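Local coordinates for Alpha/beta hydrolase fold protein (Chitinophaga pinensis, PDB 4PW0) that has the alpha/beta hydrolase fold and probably hydrolyses a still unidentified substrate with a serine nucleophile, at residues G112-I115 against V116-M119; A206-N209 against W210-T214; T239-S242 against Y243-F246. All blocks are in the same frame, centred on the assembly; numbering follows the deposited sequence.

Contact 1 (G112-I115 against V116-M119)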
ATOM      1  N   GLY A 112     -12.713   6.872  14.626  1.00 13.52           N
ATOM      2  CA  GLY A 112     -13.171   7.527  13.444  1.00 14.40           C
ATOM      3  C   GLY A 112     -13.288   6.613  12.241  1.00 14.70           C
ATOM      4  O   GLY A 112     -14.134   6.826  11.364  1.00 15.64           O
ATOM      5  N   GLY A 113     -12.425   5.593  12.185  1.00 14.50           N
ATOM      6  CA  GLY A 113     -12.521   4.594  11.145  1.00 15.36           C
ATOM      7  C   GLY A 113     -13.759   3.720  11.258  1.00 15.73           C
ATOM      8  O   GLY A 113     -14.206   3.146  10.246  1.00 17.17           O
ATOM      9  N   PHE A 114     -14.303   3.562  12.456  1.00 14.43           N
ATOM     10  CA  PHE A 114     -15.591   2.872  12.613  1.00 14.35           C
ATOM     11  C   PHE A 114     -16.730   3.778  12.107  1.00 15.76           C
ATOM     12  O   PHE A 114     -17.618   3.343  11.335  1.00 16.36           O
ATOM     13  CB  PHE A 114     -15.909   2.589  14.084  1.00 15.29           C
ATOM     14  CG  PHE A 114     -14.898   1.780  14.839  1.00 14.62           C
ATOM     15  CD1 PHE A 114     -13.928   1.005  14.223  1.00 15.21           C
ATOM     16  CD2 PHE A 114     -14.932   1.795  16.211  1.00 15.55           C
ATOM     17  CE1 PHE A 114     -12.987   0.299  14.972  1.00 15.12           C
ATOM     18  CE2 PHE A 114     -14.033   1.076  16.958  1.00 15.93           C
ATOM     19  CZ  PHE A 114     -13.064   0.312  16.370  1.00 14.91           C
ATOM     20  N   ILE A 115     -16.658   5.058  12.449  1.00 14.85           N
ATOM     21  CA  ILE A 115     -17.693   6.028  12.049  1.00 15.42           C
ATOM     22  C   ILE A 115     -17.771   6.131  10.531  1.00 16.15           C
ATOM     23  O   ILE A 115     -18.884   6.153   9.958  1.00 17.67           O
ATOM     24  CB  ILE A 115     -17.438   7.399  12.710  1.00 16.98           C
ATOM     25  CG1 ILE A 115     -17.687   7.317  14.224  1.00 16.52           C
ATOM     26  CG2 ILE A 115     -18.352   8.487  12.111  1.00 18.09           C
ATOM     27  CD1 ILE A 115     -17.145   8.493  15.026  1.00 17.99           C
ATOM     28  N   VAL A 116     -16.640   6.152   9.822  1.00 16.26           N
ATOM     29  CA  VAL A 116     -16.746   6.328   8.358  1.00 15.79           C
ATOM     30  C   VAL A 116     -17.352   5.093   7.708  1.00 16.60           C
ATOM     31  O   VAL A 116     -18.018   5.227   6.699  1.00 18.21           O
ATOM     32  CB  VAL A 116     -15.411   6.700   7.693  1.00 17.11           C
ATOM     33  CG1 VAL A 116     -14.913   8.038   8.250  1.00 17.58           C
ATOM     34  CG2 VAL A 116     -14.324   5.626   7.828  1.00 16.98           C
ATOM     35  N   GLN A 117     -17.112   3.903   8.260  1.00 15.86           N
ATOM     36  CA  GLN A 117     -17.764   2.685   7.732  1.00 15.81           C
ATOM     37  C   GLN A 117     -19.292   2.780   7.914  1.00 18.07           C
ATOM     38  O   GLN A 117     -20.049   2.523   6.991  1.00 19.28           O
ATOM     39  CB  GLN A 117     -17.281   1.451   8.436  1.00 17.08           C
ATOM     40  CG  GLN A 117     -15.833   1.068   8.174  1.00 15.91           C
ATOM     41  CD  GLN A 117     -15.424  -0.088   9.056  1.00 16.19           C
ATOM     42  OE1 GLN A 117     -15.943  -1.201   8.913  1.00 18.42           O
ATOM     43  NE2 GLN A 117     -14.472   0.150   9.936  1.00 16.85           N
ATOM     44  N   TYR A 118     -19.721   3.138   9.120  1.00 17.24           N
ATOM     45  CA  TYR A 118     -21.137   3.234   9.409  1.00 17.87           C
ATOM     46  C   TYR A 118     -21.777   4.327   8.543  1.00 17.33           C
ATOM     47  O   TYR A 118     -22.887   4.152   8.005  1.00 20.04           O
ATOM     48  CB  TYR A 118     -21.381   3.446  10.907  1.00 19.66           C
ATOM     49  CG  TYR A 118     -22.820   3.178  11.279  1.00 20.53           C
ATOM     50  CD1 TYR A 118     -23.286   1.886  11.343  1.00 26.45           C
ATOM     51  CD2 TYR A 118     -23.712   4.189  11.489  1.00 19.30           C
ATOM     52  CE1 TYR A 118     -24.612   1.599  11.613  1.00 28.35           C
ATOM     53  CE2 TYR A 118     -25.066   3.914  11.760  1.00 22.43           C
ATOM     54  CZ  TYR A 118     -25.495   2.634  11.838  1.00 24.13           C
ATOM     55  OH  TYR A 118     -26.832   2.367  12.109  1.00 30.26           O
HETATM   56  N   MSE A 119     -21.103   5.455   8.384  1.00 17.56           N
HETATM   57  CA  MSE A 119     -21.614   6.562   7.565  1.00 17.29           C
HETATM   58  C   MSE A 119     -21.783   6.154   6.131  1.00 19.47           C
HETATM   59  O   MSE A 119     -22.764   6.537   5.466  1.00 20.65           O
HETATM   60  CB  MSE A 119     -20.688   7.788   7.644  1.00 18.80           C
HETATM   61  CG  MSE A 119     -21.376   9.062   7.158  1.00 19.55           C
HETATM   62 SE   MSE A 119     -20.243  10.628   7.303  0.65 21.45          SE
HETATM   63  CE  MSE A 119     -20.416  10.823   9.209  1.00 20.39           C
TER
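Gln117 sets CG anti to its own carbonyl carbon (chi1 -68°) and runs on extended (chi2 173°), which carries its amide back along the helix to the carbonyl of Gly113. The helix is 111-122 of the alpha/beta hydrolase fold, the helix that follows strand 104-109 and a turn of GxSxG pattern, consistent with a nucleophile elbow that includes Gly112. NE2 of Gln117 donates to Gly113 O at 3.0 Å, arriving from above the carbonyl plane, 46° out of it, while the acceptor stays close to the plane of the amide. The same NE2 also bonds Ala136 O, so two carbonyls hold the amide in place, and it sits at the edge of the Phe114 ring, 4.4 Å from Phe114 CD1. A leucine in place of Gln117 would probably leave Gly113 O without its side-chain donor and Ala136 O with the Trp210 indole but not the amide. Main-chain bonds of the i to i+4 kind run alongside, among them Met119 N to Ile115 O at 2.8 Å. On the sheet side Val116 packs against Phe42, Ile130 and Ile132. Its two methyls rest on carbonyl oxygens of the preceding turn, CG1 3.4 Å from Gly112 O and CG2 3.5 Å from Gly113 O.

Contact 2 (A206-N209 against W210-T214)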
ATOM      1  N   ALA A 206     -18.326   2.779  23.351  1.00 15.77           N
ATOM      2  CA  ALA A 206     -18.627   2.679  21.941  1.00 15.75           C
ATOM      3  C   ALA A 206     -17.635   1.748  21.215  1.00 15.84           C
ATOM      4  O   ALA A 206     -18.051   0.936  20.347  1.00 17.33           O
ATOM      5  CB  ALA A 206     -18.652   4.047  21.296  1.00 17.83           C
ATOM      6  N   ILE A 207     -16.358   1.865  21.555  1.00 14.84           N
ATOM      7  CA  ILE A 207     -15.347   1.074  20.881  1.00 15.16           C
ATOM      8  C   ILE A 207     -15.494  -0.396  21.256  1.00 15.89           C
ATOM      9  O   ILE A 207     -15.444  -1.299  20.402  1.00 16.87           O
ATOM     10  CB  ILE A 207     -13.958   1.588  21.236  1.00 16.01           C
ATOM     11  CG1 ILE A 207     -13.722   2.944  20.600  1.00 15.36           C
ATOM     12  CG2 ILE A 207     -12.872   0.617  20.821  1.00 15.85           C
ATOM     13  CD1 ILE A 207     -12.581   3.710  21.224  1.00 16.69           C
ATOM     14  N   THR A 208     -15.710  -0.656  22.530  1.00 15.70           N
ATOM     15  CA  THR A 208     -15.892  -2.038  22.980  1.00 16.66           C
ATOM     16  C   THR A 208     -17.104  -2.670  22.302  1.00 17.81           C
ATOM     17  O   THR A 208     -17.035  -3.821  21.822  1.00 18.25           O
ATOM     18  CB  THR A 208     -16.029  -2.067  24.531  1.00 16.98           C
ATOM     19  OG1 THR A 208     -14.873  -1.445  25.136  1.00 17.67           O
ATOM     20  CG2 THR A 208     -16.112  -3.512  25.027  1.00 17.87           C
ATOM     21  N   ASN A 209     -18.199  -1.935  22.268  1.00 17.40           N
ATOM     22  CA  ASN A 209     -19.404  -2.459  21.645  1.00 18.82           C
ATOM     23  C   ASN A 209     -19.379  -2.603  20.139  1.00 17.79           C
ATOM     24  O   ASN A 209     -20.067  -3.470  19.593  1.00 19.50           O
ATOM     25  CB  ASN A 209     -20.650  -1.711  22.121  1.00 19.47           C
ATOM     26  CG  ASN A 209     -21.097  -2.174  23.485  1.00 25.90           C
ATOM     27  OD1 ASN A 209     -20.908  -3.319  23.880  1.00 30.57           O
ATOM     28  ND2 ASN A 209     -21.653  -1.284  24.222  1.00 29.44           N
ATOM     29  N   TRP A 210     -18.551  -1.820  19.454  1.00 16.90           N
ATOM     30  CA  TRP A 210     -18.319  -2.056  18.028  1.00 17.05           C
ATOM     31  C   TRP A 210     -17.844  -3.494  17.841  1.00 17.19           C
ATOM     32  O   TRP A 210     -18.229  -4.136  16.863  1.00 18.51           O
ATOM     33  CB  TRP A 210     -17.287  -1.052  17.496  1.00 16.62           C
ATOM     34  CG  TRP A 210     -16.979  -1.142  16.038  1.00 16.08           C
ATOM     35  CD1 TRP A 210     -15.886  -1.718  15.471  1.00 15.88           C
ATOM     36  CD2 TRP A 210     -17.741  -0.600  14.960  1.00 15.26           C
ATOM     37  NE1 TRP A 210     -15.925  -1.567  14.111  1.00 15.67           N
ATOM     38  CE2 TRP A 210     -17.031  -0.858  13.773  1.00 15.79           C
ATOM     39  CE3 TRP A 210     -18.947   0.087  14.874  1.00 17.55           C
ATOM     40  CZ2 TRP A 210     -17.472  -0.423  12.531  1.00 17.25           C
ATOM     41  CZ3 TRP A 210     -19.380   0.516  13.631  1.00 16.69           C
ATOM     42  CH2 TRP A 210     -18.633   0.272  12.483  1.00 16.84           C
ATOM     43  N   GLY A 211     -17.010  -3.982  18.763  1.00 17.91           N
ATOM     44  CA  GLY A 211     -16.545  -5.362  18.700  1.00 18.89           C
ATOM     45  C   GLY A 211     -17.516  -6.384  19.257  1.00 19.57           C
ATOM     46  O   GLY A 211     -17.656  -7.493  18.727  1.00 20.23           O
ATOM     47  N   LYS A 212     -18.194  -6.040  20.347  1.00 18.46           N
ATOM     48  CA  LYS A 212     -19.055  -7.036  20.995  1.00 20.20           C
ATOM     49  C   LYS A 212     -20.346  -7.305  20.278  1.00 20.94           C
ATOM     50  O   LYS A 212     -20.860  -8.443  20.346  1.00 25.69           O
ATOM     51  CB  LYS A 212     -19.382  -6.601  22.409  1.00 23.64           C
ATOM     52  CG  LYS A 212     -18.180  -6.668  23.342  1.00 25.73           C
ATOM     53  CD  LYS A 212     -18.554  -6.309  24.777  1.00 28.18           C
ATOM     54  CE  LYS A 212     -19.389  -7.420  25.427  1.00 31.15           C
ATOM     55  NZ  LYS A 212     -19.855  -6.982  26.781  1.00 33.20           N
ATOM     56  N   LYS A 213     -20.915  -6.295  19.655  1.00 21.38           N
ATOM     57  CA  LYS A 213     -22.216  -6.432  19.035  1.00 21.30           C
ATOM     58  C   LYS A 213     -22.102  -7.140  17.692  1.00 22.09           C
ATOM     59  O   LYS A 213     -21.149  -6.940  16.970  1.00 22.32           O
ATOM     60  CB  LYS A 213     -22.943  -5.100  18.883  1.00 22.16           C
ATOM     61  CG  LYS A 213     -23.241  -4.385  20.214  1.00 28.47           C
ATOM     62  CD  LYS A 213     -24.325  -5.026  21.033  1.00 39.38           C
ATOM     63  CE  LYS A 213     -24.657  -4.217  22.292  1.00 43.55           C
ATOM     64  NZ  LYS A 213     -25.031  -2.834  21.913  1.00 52.11           N
ATOM     65  N   THR A 214     -23.105  -7.960  17.354  1.00 24.37           N
ATOM     66  CA  THR A 214     -23.142  -8.589  16.069  0.60 25.07           C
ATOM     67  C   THR A 214     -23.153  -7.516  14.978  1.00 24.29           C
ATOM     68  O   THR A 214     -23.820  -6.487  15.130  1.00 25.03           O
ATOM     69  CB  THR A 214     -24.428  -9.439  15.897  0.60 26.11           C
ATOM     70  OG1 THR A 214     -24.780 -10.108  17.121  0.60 39.73           O
ATOM     71  CG2 THR A 214     -24.205 -10.424  14.809  0.60 24.44           C
TER
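Thr208 O meets two donors from the last turn of helix 197-212: Lys212 N at 2.9 Å, lying in the carbonyl plane, and Gly211 N at 3.1 Å, a weak bond with an N-H...O angle of only 125°. This helix ends the helical region inserted between strands 127-133 and 226-231, consistent with the cap of alpha/beta hydrolases. Two residues earlier, Ala206 O takes Trp210 N at 2.9 Å. Asn209 O takes Lys213 N at 3.0 Å, the final bond before the chain leaves helical geometry at Lys213. The Thr208 hydroxyl is bonded to Leu204 O. With OG1 beside the backbone N (chi1 -56°), the methyl CG2 falls anti to it and lies alongside Lys212, 3.7 Å from Lys212 CD. Asn209 OD1 meets this lysine through carbon alone, 3.9 Å from Lys212 CB, and Lys213 CG lies 3.4 Å from Asn209 O. On the inner face the indole of Trp210 gives its NE1 hydrogen to Ala136 O, and the Gly211 carbonyl accepts from His144 NE2. The chemistry is therefore divided: the buried indole nitrogen is paired with a loop carbonyl, while the two exposed lysines meet the helix through their methylenes, and no salt bridge joins the two segments.

Contact 3 (T239-S242 against Y243-F246)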
ATOM      1  N   THR A 239      -3.705  -6.149  13.247  1.00 13.52           N
ATOM      2  CA  THR A 239      -3.377  -5.855  11.876  1.00 14.31           C
ATOM      3  C   THR A 239      -4.153  -6.730  10.900  1.00 14.54           C
ATOM      4  O   THR A 239      -4.545  -6.253   9.834  1.00 14.67           O
ATOM      5  CB  THR A 239      -1.880  -5.954  11.686  1.00 14.68           C
ATOM      6  OG1 THR A 239      -1.279  -4.879  12.424  1.00 15.19           O
ATOM      7  CG2 THR A 239      -1.465  -5.878  10.216  1.00 14.96           C
ATOM      8  N   TYR A 240      -4.372  -8.007  11.234  1.00 13.99           N
ATOM      9  CA  TYR A 240      -5.069  -8.876  10.293  1.00 15.33           C
ATOM     10  C   TYR A 240      -6.461  -8.413   9.977  1.00 14.67           C
ATOM     11  O   TYR A 240      -6.987  -8.654   8.883  1.00 15.75           O
ATOM     12  CB  TYR A 240      -5.093 -10.316  10.825  1.00 18.59           C
ATOM     13  CG  TYR A 240      -5.570 -11.294   9.786  1.00 19.28           C
ATOM     14  CD1 TYR A 240      -4.745 -11.748   8.819  1.00 22.08           C
ATOM     15  CD2 TYR A 240      -6.877 -11.674   9.777  1.00 23.78           C
ATOM     16  CE1 TYR A 240      -5.193 -12.615   7.837  1.00 27.75           C
ATOM     17  CE2 TYR A 240      -7.372 -12.531   8.792  1.00 27.28           C
ATOM     18  CZ  TYR A 240      -6.510 -13.007   7.842  1.00 25.29           C
ATOM     19  OH  TYR A 240      -6.944 -13.860   6.845  1.00 35.78           O
ATOM     20  N   ASN A 241      -7.072  -7.684  10.899  1.00 14.30           N
ATOM     21  CA  ASN A 241      -8.400  -7.125  10.623  1.00 14.64           C
ATOM     22  C   ASN A 241      -8.430  -6.068   9.512  1.00 14.83           C
ATOM     23  O   ASN A 241      -9.499  -5.808   8.933  1.00 15.95           O
ATOM     24  CB  ASN A 241      -9.072  -6.628  11.884  1.00 14.78           C
ATOM     25  CG  ASN A 241      -9.539  -7.772  12.737  1.00 15.45           C
ATOM     26  OD1 ASN A 241     -10.020  -8.800  12.209  1.00 17.70           O
ATOM     27  ND2 ASN A 241      -9.444  -7.609  14.040  1.00 15.26           N
ATOM     28  N   SER A 242      -7.275  -5.480   9.195  1.00 13.96           N
ATOM     29  CA  SER A 242      -7.188  -4.599   8.047  1.00 13.92           C
ATOM     30  C   SER A 242      -7.099  -5.405   6.753  1.00 14.26           C
ATOM     31  O   SER A 242      -7.648  -4.979   5.705  1.00 15.17           O
ATOM     32  CB  SER A 242      -6.028  -3.625   8.196  1.00 14.53           C
ATOM     33  OG  SER A 242      -6.323  -2.659   9.211  1.00 14.16           O
ATOM     34  N   TYR A 243      -6.409  -6.533   6.801  1.00 14.07           N
ATOM     35  CA  TYR A 243      -6.486  -7.489   5.695  0.60 14.22           C
ATOM     36  C   TYR A 243      -7.921  -7.978   5.504  1.00 15.89           C
ATOM     37  O   TYR A 243      -8.410  -8.079   4.372  1.00 16.83           O
ATOM     38  CB  TYR A 243      -5.492  -8.633   5.874  0.60 15.52           C
ATOM     39  CG  TYR A 243      -5.414  -9.599   4.708  0.60 17.28           C
ATOM     40  CD1 TYR A 243      -5.263  -9.155   3.438  0.60 17.65           C
ATOM     41  CD2 TYR A 243      -5.562 -10.957   4.896  0.60 19.44           C
ATOM     42  CE1 TYR A 243      -5.195  -9.996   2.383  0.60 17.97           C
ATOM     43  CE2 TYR A 243      -5.531 -11.819   3.827  0.60 20.10           C
ATOM     44  CZ  TYR A 243      -5.309 -11.296   2.564  0.60 20.05           C
ATOM     45  OH  TYR A 243      -5.204 -12.095   1.471  0.60 19.67           O
ATOM     46  N   GLU A 244      -8.649  -8.223   6.598  1.00 16.01           N
ATOM     47  CA  GLU A 244     -10.063  -8.582   6.487  0.60 16.50           C
ATOM     48  C   GLU A 244     -10.892  -7.506   5.819  1.00 16.97           C
ATOM     49  O   GLU A 244     -11.734  -7.805   4.956  1.00 18.16           O
ATOM     50  CB  GLU A 244     -10.698  -8.896   7.856  0.60 18.21           C
ATOM     51  CG  GLU A 244     -10.305 -10.253   8.394  0.60 20.26           C
ATOM     52  CD  GLU A 244     -11.023 -11.405   7.695  0.60 22.92           C
ATOM     53  OE1 GLU A 244     -11.831 -11.136   6.758  0.60 28.93           O
ATOM     54  OE2 GLU A 244     -10.793 -12.565   8.092  0.60 28.14           O
ATOM     55  N   LEU A 245     -10.675  -6.243   6.180  1.00 15.82           N
ATOM     56  CA  LEU A 245     -11.347  -5.144   5.488  1.00 15.44           C
ATOM     57  C   LEU A 245     -11.070  -5.210   3.996  1.00 15.98           C
ATOM     58  O   LEU A 245     -11.984  -5.069   3.158  1.00 16.19           O
ATOM     59  CB  LEU A 245     -10.970  -3.752   6.049  1.00 16.21           C
ATOM     60  CG  LEU A 245     -11.602  -3.348   7.383  1.00 19.05           C
ATOM     61  CD1 LEU A 245     -10.876  -2.168   7.957  1.00 19.13           C
ATOM     62  CD2 LEU A 245     -13.090  -3.030   7.207  1.00 22.05           C
ATOM     63  N   PHE A 246      -9.816  -5.376   3.634  1.00 14.91           N
ATOM     64  CA  PHE A 246      -9.408  -5.434   2.230  1.00 15.40           C
ATOM     65  C   PHE A 246     -10.085  -6.619   1.507  1.00 15.68           C
ATOM     66  O   PHE A 246     -10.565  -6.471   0.362  1.00 16.35           O
ATOM     67  CB  PHE A 246      -7.884  -5.603   2.131  1.00 15.72           C
ATOM     68  CG  PHE A 246      -7.392  -5.919   0.740  1.00 14.63           C
ATOM     69  CD1 PHE A 246      -7.272  -4.928  -0.227  1.00 15.30           C
ATOM     70  CD2 PHE A 246      -7.086  -7.224   0.404  1.00 15.41           C
ATOM     71  CE1 PHE A 246      -6.893  -5.248  -1.518  1.00 15.03           C
ATOM     72  CE2 PHE A 246      -6.708  -7.537  -0.879  1.00 15.81           C
ATOM     73  CZ  PHE A 246      -6.602  -6.532  -1.841  1.00 14.90           C
TER
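Tyr240 and Tyr243 meet in the first turns of helix 240-248, the helix of the beta-alpha-beta unit between strands 226-231 and 252-257 of the alpha/beta hydrolase fold. The aromatic part, in the conformer given for Tyr243, is an offset edge-to-face pair: the edge of Tyr243 is directed at the face of Tyr240, with centroids 5.5 Å apart and planes at 69°. Both rings have CG anti to the backbone N (chi1 -169° for Tyr240), which sends them off the same side of the helix, and the closest atoms are Tyr240 CE1 and Tyr243 CD2 at 3.4 Å. Tyr243 of the second subunit packs on Tyr240, and Leu256 of that subunit on Tyr243, so the pair belongs to the dimer interface.

The polar ends are bonded outside the two segments. Tyr240 OH is hydrogen-bonded to Lys247 NZ, Glu244 OE1 to Gln248 NE2, and Asn241 ND2 to Met237 O. Thr239 OG1 bonds Gly231 O and the backbone N of Asp234, a probable member of a Ser-His-Asp triad. In one of its two conformers, Glu244 bends its carboxylate toward Tyr240, steeply inclined to the ring at 81°, with OE2 at the ring edge, 3.5 Å from Tyr240 CE2.

Main-chain bonds join the turns: Glu244 N to Tyr240 O at 2.9 Å, and Leu245 N to Asn241 O at 3.0 Å, the latter from above the carbonyl plane.

Overall arrangement
From the N terminus the three contacts come in series, neither nested nor crossed, and none closes a long loop: each spans consecutive turns of one helix. Contact 1 lies on helix 111-122, between strands 104-109 and 127-133; contact 2 ends helix 197-212; contact 3 lies on helix 240-248, between strands 226-231 and 252-257. Contacts 1 and 2 touch where the rings of Phe114 and Trp210 stack, CD1 of the first 3.3 Å from NE1 of the second, and where Phe114 meets Ile207. Contact 1 reaches contact 3 through Gln117 and Leu245, whereas contacts 2 and 3 stay about 7 Å apart at their nearest atoms. Helix 111-122 thus bridges the other two.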